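Local atomic coordinates of putative phosphomannomutase (Thermus thermophilus, PDB entry 1TUO), a protein that probably interconverts phosphosugars by moving a phosphate group, as a magnesium-dependent member of the phosphohexose mutase family. Residues 232-245 / 255-267. Sequence-based numbering, arbitrary orientation.
Sequences TLAVLGPETPPSFA and VGVVLPGGVFFNP
Val258 projects from its strand under helix 232-236 and meets Thr232, Leu233 and Leu236 with its two methyl branches. CG1, anti to the backbone N (chi1 178°), lies 3.7 Å from Leu233 CD2 and also touches Leu236 CB; CG2 meets Thr232 CG2 at 3.9 Å. Leu233 crosses the valine at about a right angle, and its CD2 also reaches the carbonyl O of Gly262. Beside Val258, Ala245 forms the antiparallel hydrogen-bonded pair of the hairpin: Ala245 N donates to Val258 O at 2.9 Å, and Val258 N returns a bond to Ala245 O. The pair places both side chains on one face, where Thr232, Leu233 and Leu236 cover Val258. On the other face Phe244 rests its CB 3.9 Å from Leu259 CD2, while a chi1 of 67° turns its ring to meet Val257 CG1 obliquely.

In the type I turn from Leu236 to Glu239, Leu236 O takes two backbone bonds, from Glu239 N and from Gly261 N (2.9 Å), which arrive from opposite faces of its plane. The Pro260 ring fits inside the loop 239-243, its CB 3.3 Å from Glu239 O and its CG 3.1 Å from Ser243 O. A G1 beta bulge sets Gly262 and Val263 opposite Leu259, and Gly262 CA packs against Leu233 O.

The contact is helix-on-sheet packing in the second alpha/beta/alpha domain: strand 244-248 runs between the parallel strand 180-183, whose Tyr181 touches Leu236 and Ala245, and the antiparallel strand 255-259, while helix 366-377 covers Phe244, Val257 and Leu259 on the face away from helix 230-236.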
loop_
_atom_site.group_PDB
_atom_site.type_symbol
_atom_site.label_atom_id
_atom_site.label_comp_id
_atom_site.label_asym_id
_atom_site.label_seq_id
_atom_site.Cartn_x
_atom_site.Cartn_y
_atom_site.Cartn_z
ATOM N N THR A 232 -18.457 7.650 0.438
ATOM C CA THR A 232 -18.477 6.501 -0.459
ATOM C C THR A 232 -19.441 5.421 0.017
ATOM O O THR A 232 -20.108 4.778 -0.791
ATOM C CB THR A 232 -17.060 5.921 -0.607
ATOM O OG1 THR A 232 -16.199 6.947 -1.115
ATOM C CG2 THR A 232 -17.046 4.735 -1.567
ATOM N N LEU A 233 -19.507 5.218 1.328
ATOM C CA LEU A 233 -20.423 4.233 1.890
ATOM C C LEU A 233 -21.848 4.669 1.554
ATOM O O LEU A 233 -22.739 3.837 1.369
ATOM C CB LEU A 233 -20.247 4.145 3.411
ATOM C CG LEU A 233 -18.965 3.491 3.931
ATOM C CD1 LEU A 233 -18.781 3.805 5.404
ATOM C CD2 LEU A 233 -19.038 1.995 3.702
ATOM N N ALA A 234 -22.055 5.980 1.466
ATOM C CA ALA A 234 -23.375 6.517 1.150
ATOM C C ALA A 234 -23.728 6.311 -0.322
ATOM O O ALA A 234 -24.821 5.841 -0.647
ATOM C CB ALA A 234 -23.429 7.999 1.499
ATOM N N VAL A 235 -22.802 6.658 -1.210
ATOM C CA VAL A 235 -23.021 6.509 -2.643
ATOM C C VAL A 235 -23.325 5.061 -3.035
ATOM O O VAL A 235 -24.186 4.809 -3.880
ATOM C CB VAL A 235 -21.786 6.993 -3.452
ATOM C CG1 VAL A 235 -22.019 6.781 -4.940
ATOM C CG2 VAL A 235 -21.515 8.464 -3.166
ATOM N N LEU A 236 -22.619 4.109 -2.426
ATOM C CA LEU A 236 -22.824 2.696 -2.739
ATOM C C LEU A 236 -24.040 2.074 -2.056
ATOM O O LEU A 236 -24.440 0.960 -2.395
ATOM C CB LEU A 236 -21.571 1.888 -2.381
ATOM C CG LEU A 236 -20.459 1.806 -3.433
ATOM C CD1 LEU A 236 -20.912 0.903 -4.570
ATOM C CD2 LEU A 236 -20.110 3.187 -3.950
ATOM N N GLY A 237 -24.623 2.794 -1.104
ATOM C CA GLY A 237 -25.785 2.287 -0.394
ATOM C C GLY A 237 -26.853 1.671 -1.283
ATOM O O GLY A 237 -27.168 0.489 -1.131
ATOM N N PRO A 238 -27.427 2.440 -2.224
ATOM C CA PRO A 238 -28.474 1.967 -3.139
ATOM C C PRO A 238 -27.988 1.254 -4.402
ATOM O O PRO A 238 -28.785 0.937 -5.287
ATOM C CB PRO A 238 -29.236 3.244 -3.461
ATOM C CG PRO A 238 -28.121 4.254 -3.532
ATOM C CD PRO A 238 -27.272 3.905 -2.323
ATOM N N GLU A 239 -26.687 1.003 -4.493
ATOM C CA GLU A 239 -26.143 0.321 -5.660
ATOM C C GLU A 239 -26.436 -1.170 -5.629
ATOM O O GLU A 239 -26.903 -1.703 -4.623
ATOM C CB GLU A 239 -24.629 0.533 -5.751
ATOM C CG GLU A 239 -24.224 1.716 -6.602
ATOM C CD GLU A 239 -24.785 1.624 -8.007
ATOM O OE1 GLU A 239 -24.766 0.513 -8.582
ATOM O OE2 GLU A 239 -25.237 2.661 -8.535
ATOM N N THR A 240 -26.157 -1.838 -6.742
ATOM C CA THR A 240 -26.380 -3.271 -6.857
ATOM C C THR A 240 -25.213 -3.942 -7.571
ATOM O O THR A 240 -24.559 -3.332 -8.419
ATOM C CB THR A 240 -27.669 -3.573 -7.642
ATOM O OG1 THR A 240 -27.568 -3.014 -8.956
ATOM C CG2 THR A 240 -28.878 -2.973 -6.932
ATOM N N PRO A 241 -24.937 -5.211 -7.229
ATOM C CA PRO A 241 -23.853 -5.994 -7.823
ATOM C C PRO A 241 -23.973 -6.027 -9.345
ATOM O O PRO A 241 -25.073 -5.934 -9.890
ATOM C CB PRO A 241 -24.048 -7.374 -7.202
ATOM C CG PRO A 241 -24.616 -7.053 -5.854
ATOM C CD PRO A 241 -25.628 -5.986 -6.183
ATOM N N PRO A 242 -22.845 -6.189 -10.051
ATOM C CA PRO A 242 -21.494 -6.342 -9.506
ATOM C C PRO A 242 -20.737 -5.027 -9.325
ATOM O O PRO A 242 -19.513 -5.024 -9.223
ATOM C CB PRO A 242 -20.827 -7.241 -10.530
ATOM C CG PRO A 242 -21.386 -6.693 -11.810
ATOM C CD PRO A 242 -22.860 -6.504 -11.493
ATOM N N SER A 243 -21.455 -3.913 -9.297
ATOM C CA SER A 243 -20.811 -2.615 -9.125
ATOM C C SER A 243 -20.186 -2.501 -7.743
ATOM O O SER A 243 -20.687 -3.073 -6.775
ATOM C CB SER A 243 -21.824 -1.488 -9.321
ATOM O OG SER A 243 -22.311 -1.479 -10.653
ATOM N N PHE A 244 -19.082 -1.765 -7.656
ATOM C CA PHE A 244 -18.419 -1.576 -6.381
ATOM C C PHE A 244 -17.479 -0.389 -6.437
ATOM O O PHE A 244 -17.220 0.172 -7.501
ATOM C CB PHE A 244 -17.659 -2.845 -5.962
ATOM C CG PHE A 244 -16.480 -3.183 -6.833
ATOM C CD1 PHE A 244 -15.181 -2.890 -6.418
ATOM C CD2 PHE A 244 -16.659 -3.833 -8.049
ATOM C CE1 PHE A 244 -14.080 -3.242 -7.197
ATOM C CE2 PHE A 244 -15.566 -4.188 -8.836
ATOM C CZ PHE A 244 -14.273 -3.895 -8.411
ATOM N N ALA A 245 -16.978 0.003 -5.279
ATOM C CA ALA A 245 -16.074 1.134 -5.225
ATOM C C ALA A 245 -14.709 0.738 -4.709
ATOM O O ALA A 245 -14.598 -0.122 -3.843
ATOM C CB ALA A 245 -16.655 2.219 -4.328
ATOM N N VAL A 255 -5.464 0.103 -1.017
ATOM C CA VAL A 255 -6.848 0.290 -1.426
ATOM C C VAL A 255 -7.822 -0.275 -0.403
ATOM O O VAL A 255 -7.488 -1.180 0.369
ATOM C CB VAL A 255 -7.151 -0.383 -2.789
ATOM C CG1 VAL A 255 -6.285 0.215 -3.873
ATOM C CG2 VAL A 255 -6.937 -1.883 -2.691
ATOM N N GLY A 256 -9.022 0.294 -0.395
ATOM C CA GLY A 256 -10.082 -0.164 0.479
ATOM C C GLY A 256 -11.262 -0.377 -0.454
ATOM O O GLY A 256 -11.339 0.265 -1.505
ATOM N N VAL A 257 -12.177 -1.268 -0.095
ATOM C CA VAL A 257 -13.318 -1.549 -0.958
ATOM C C VAL A 257 -14.672 -1.347 -0.276
ATOM O O VAL A 257 -14.844 -1.682 0.896
ATOM C CB VAL A 257 -13.245 -3.006 -1.483
ATOM C CG1 VAL A 257 -14.513 -3.366 -2.240
ATOM C CG2 VAL A 257 -12.029 -3.168 -2.394
ATOM N N VAL A 258 -15.627 -0.798 -1.018
ATOM C CA VAL A 258 -16.981 -0.602 -0.498
ATOM C C VAL A 258 -17.950 -1.261 -1.470
ATOM O O VAL A 258 -17.930 -0.988 -2.674
ATOM C CB VAL A 258 -17.342 0.887 -0.347
ATOM C CG1 VAL A 258 -18.786 1.023 0.147
ATOM C CG2 VAL A 258 -16.393 1.548 0.648
ATOM N N LEU A 259 -18.795 -2.138 -0.938
ATOM C CA LEU A 259 -19.748 -2.867 -1.761
ATOM C C LEU A 259 -21.155 -2.299 -1.662
ATOM O O LEU A 259 -21.458 -1.517 -0.760
ATOM C CB LEU A 259 -19.760 -4.341 -1.343
ATOM C CG LEU A 259 -18.421 -5.088 -1.375
ATOM C CD1 LEU A 259 -18.625 -6.510 -0.874
ATOM C CD2 LEU A 259 -17.856 -5.096 -2.790
ATOM N N PRO A 260 -22.029 -2.677 -2.608
ATOM C CA PRO A 260 -23.414 -2.205 -2.616
ATOM C C PRO A 260 -24.023 -2.406 -1.239
ATOM O O PRO A 260 -23.794 -3.432 -0.598
ATOM C CB PRO A 260 -24.059 -3.084 -3.678
ATOM C CG PRO A 260 -22.957 -3.226 -4.674
ATOM C CD PRO A 260 -21.751 -3.504 -3.796
ATOM N N GLY A 261 -24.794 -1.424 -0.788
ATOM C CA GLY A 261 -25.399 -1.512 0.525
ATOM C C GLY A 261 -24.501 -0.810 1.523
ATOM O O GLY A 261 -24.792 -0.754 2.721
ATOM N N GLY A 262 -23.396 -0.265 1.021
ATOM C CA GLY A 262 -22.467 0.433 1.889
ATOM C C GLY A 262 -21.787 -0.529 2.843
ATOM O O GLY A 262 -21.740 -0.298 4.055
ATOM N N VAL A 263 -21.267 -1.621 2.293
ATOM C CA VAL A 263 -20.582 -2.622 3.096
ATOM C C VAL A 263 -19.079 -2.561 2.845
ATOM O O VAL A 263 -18.626 -2.623 1.699
ATOM C CB VAL A 263 -21.070 -4.049 2.768
ATOM C CG1 VAL A 263 -20.311 -5.057 3.611
ATOM C CG2 VAL A 263 -22.571 -4.165 3.019
ATOM N N PHE A 264 -18.311 -2.437 3.918
ATOM C CA PHE A 264 -16.861 -2.387 3.800
ATOM C C PHE A 264 -16.298 -3.788 3.543
ATOM O O PHE A 264 -16.701 -4.763 4.181
ATOM C CB PHE A 264 -16.248 -1.810 5.074
ATOM C CG PHE A 264 -14.762 -1.635 5.001
ATOM C CD1 PHE A 264 -14.194 -0.798 4.043
ATOM C CD2 PHE A 264 -13.929 -2.306 5.888
ATOM C CE1 PHE A 264 -12.819 -0.634 3.969
ATOM C CE2 PHE A 264 -12.553 -2.149 5.824
ATOM C CZ PHE A 264 -11.996 -1.311 4.862
ATOM N N PHE A 265 -15.368 -3.870 2.598
ATOM C CA PHE A 265 -14.709 -5.122 2.218
ATOM C C PHE A 265 -13.246 -4.851 2.587
ATOM O O PHE A 265 -12.538 -4.134 1.867
ATOM C CB PHE A 265 -14.891 -5.325 0.707
ATOM C CG PHE A 265 -14.560 -6.709 0.213
ATOM C CD1 PHE A 265 -15.398 -7.790 0.485
ATOM C CD2 PHE A 265 -13.442 -6.917 -0.586
ATOM C CE1 PHE A 265 -15.125 -9.054 -0.043
ATOM C CE2 PHE A 265 -13.164 -8.171 -1.116
ATOM C CZ PHE A 265 -14.008 -9.243 -0.846
ATOM N N ASN A 266 -12.800 -5.424 3.703
ATOM C CA ASN A 266 -11.456 -5.171 4.222
ATOM C C ASN A 266 -10.256 -5.817 3.527
ATOM O O ASN A 266 -10.406 -6.683 2.669
ATOM C CB ASN A 266 -11.415 -5.478 5.731
ATOM C CG ASN A 266 -11.416 -6.961 6.035
ATOM O OD1 ASN A 266 -10.816 -7.754 5.313
ATOM N ND2 ASN A 266 -12.069 -7.340 7.130
ATOM N N PRO A 267 -9.035 -5.379 3.890
ATOM C CA PRO A 267 -7.793 -5.898 3.310
ATOM C C PRO A 267 -7.621 -7.410 3.329
ATOM O O PRO A 267 -7.034 -7.974 2.408
ATOM C CB PRO A 267 -6.720 -5.190 4.123
ATOM C CG PRO A 267 -7.347 -3.843 4.348
ATOM C CD PRO A 267 -8.751 -4.220 4.759
#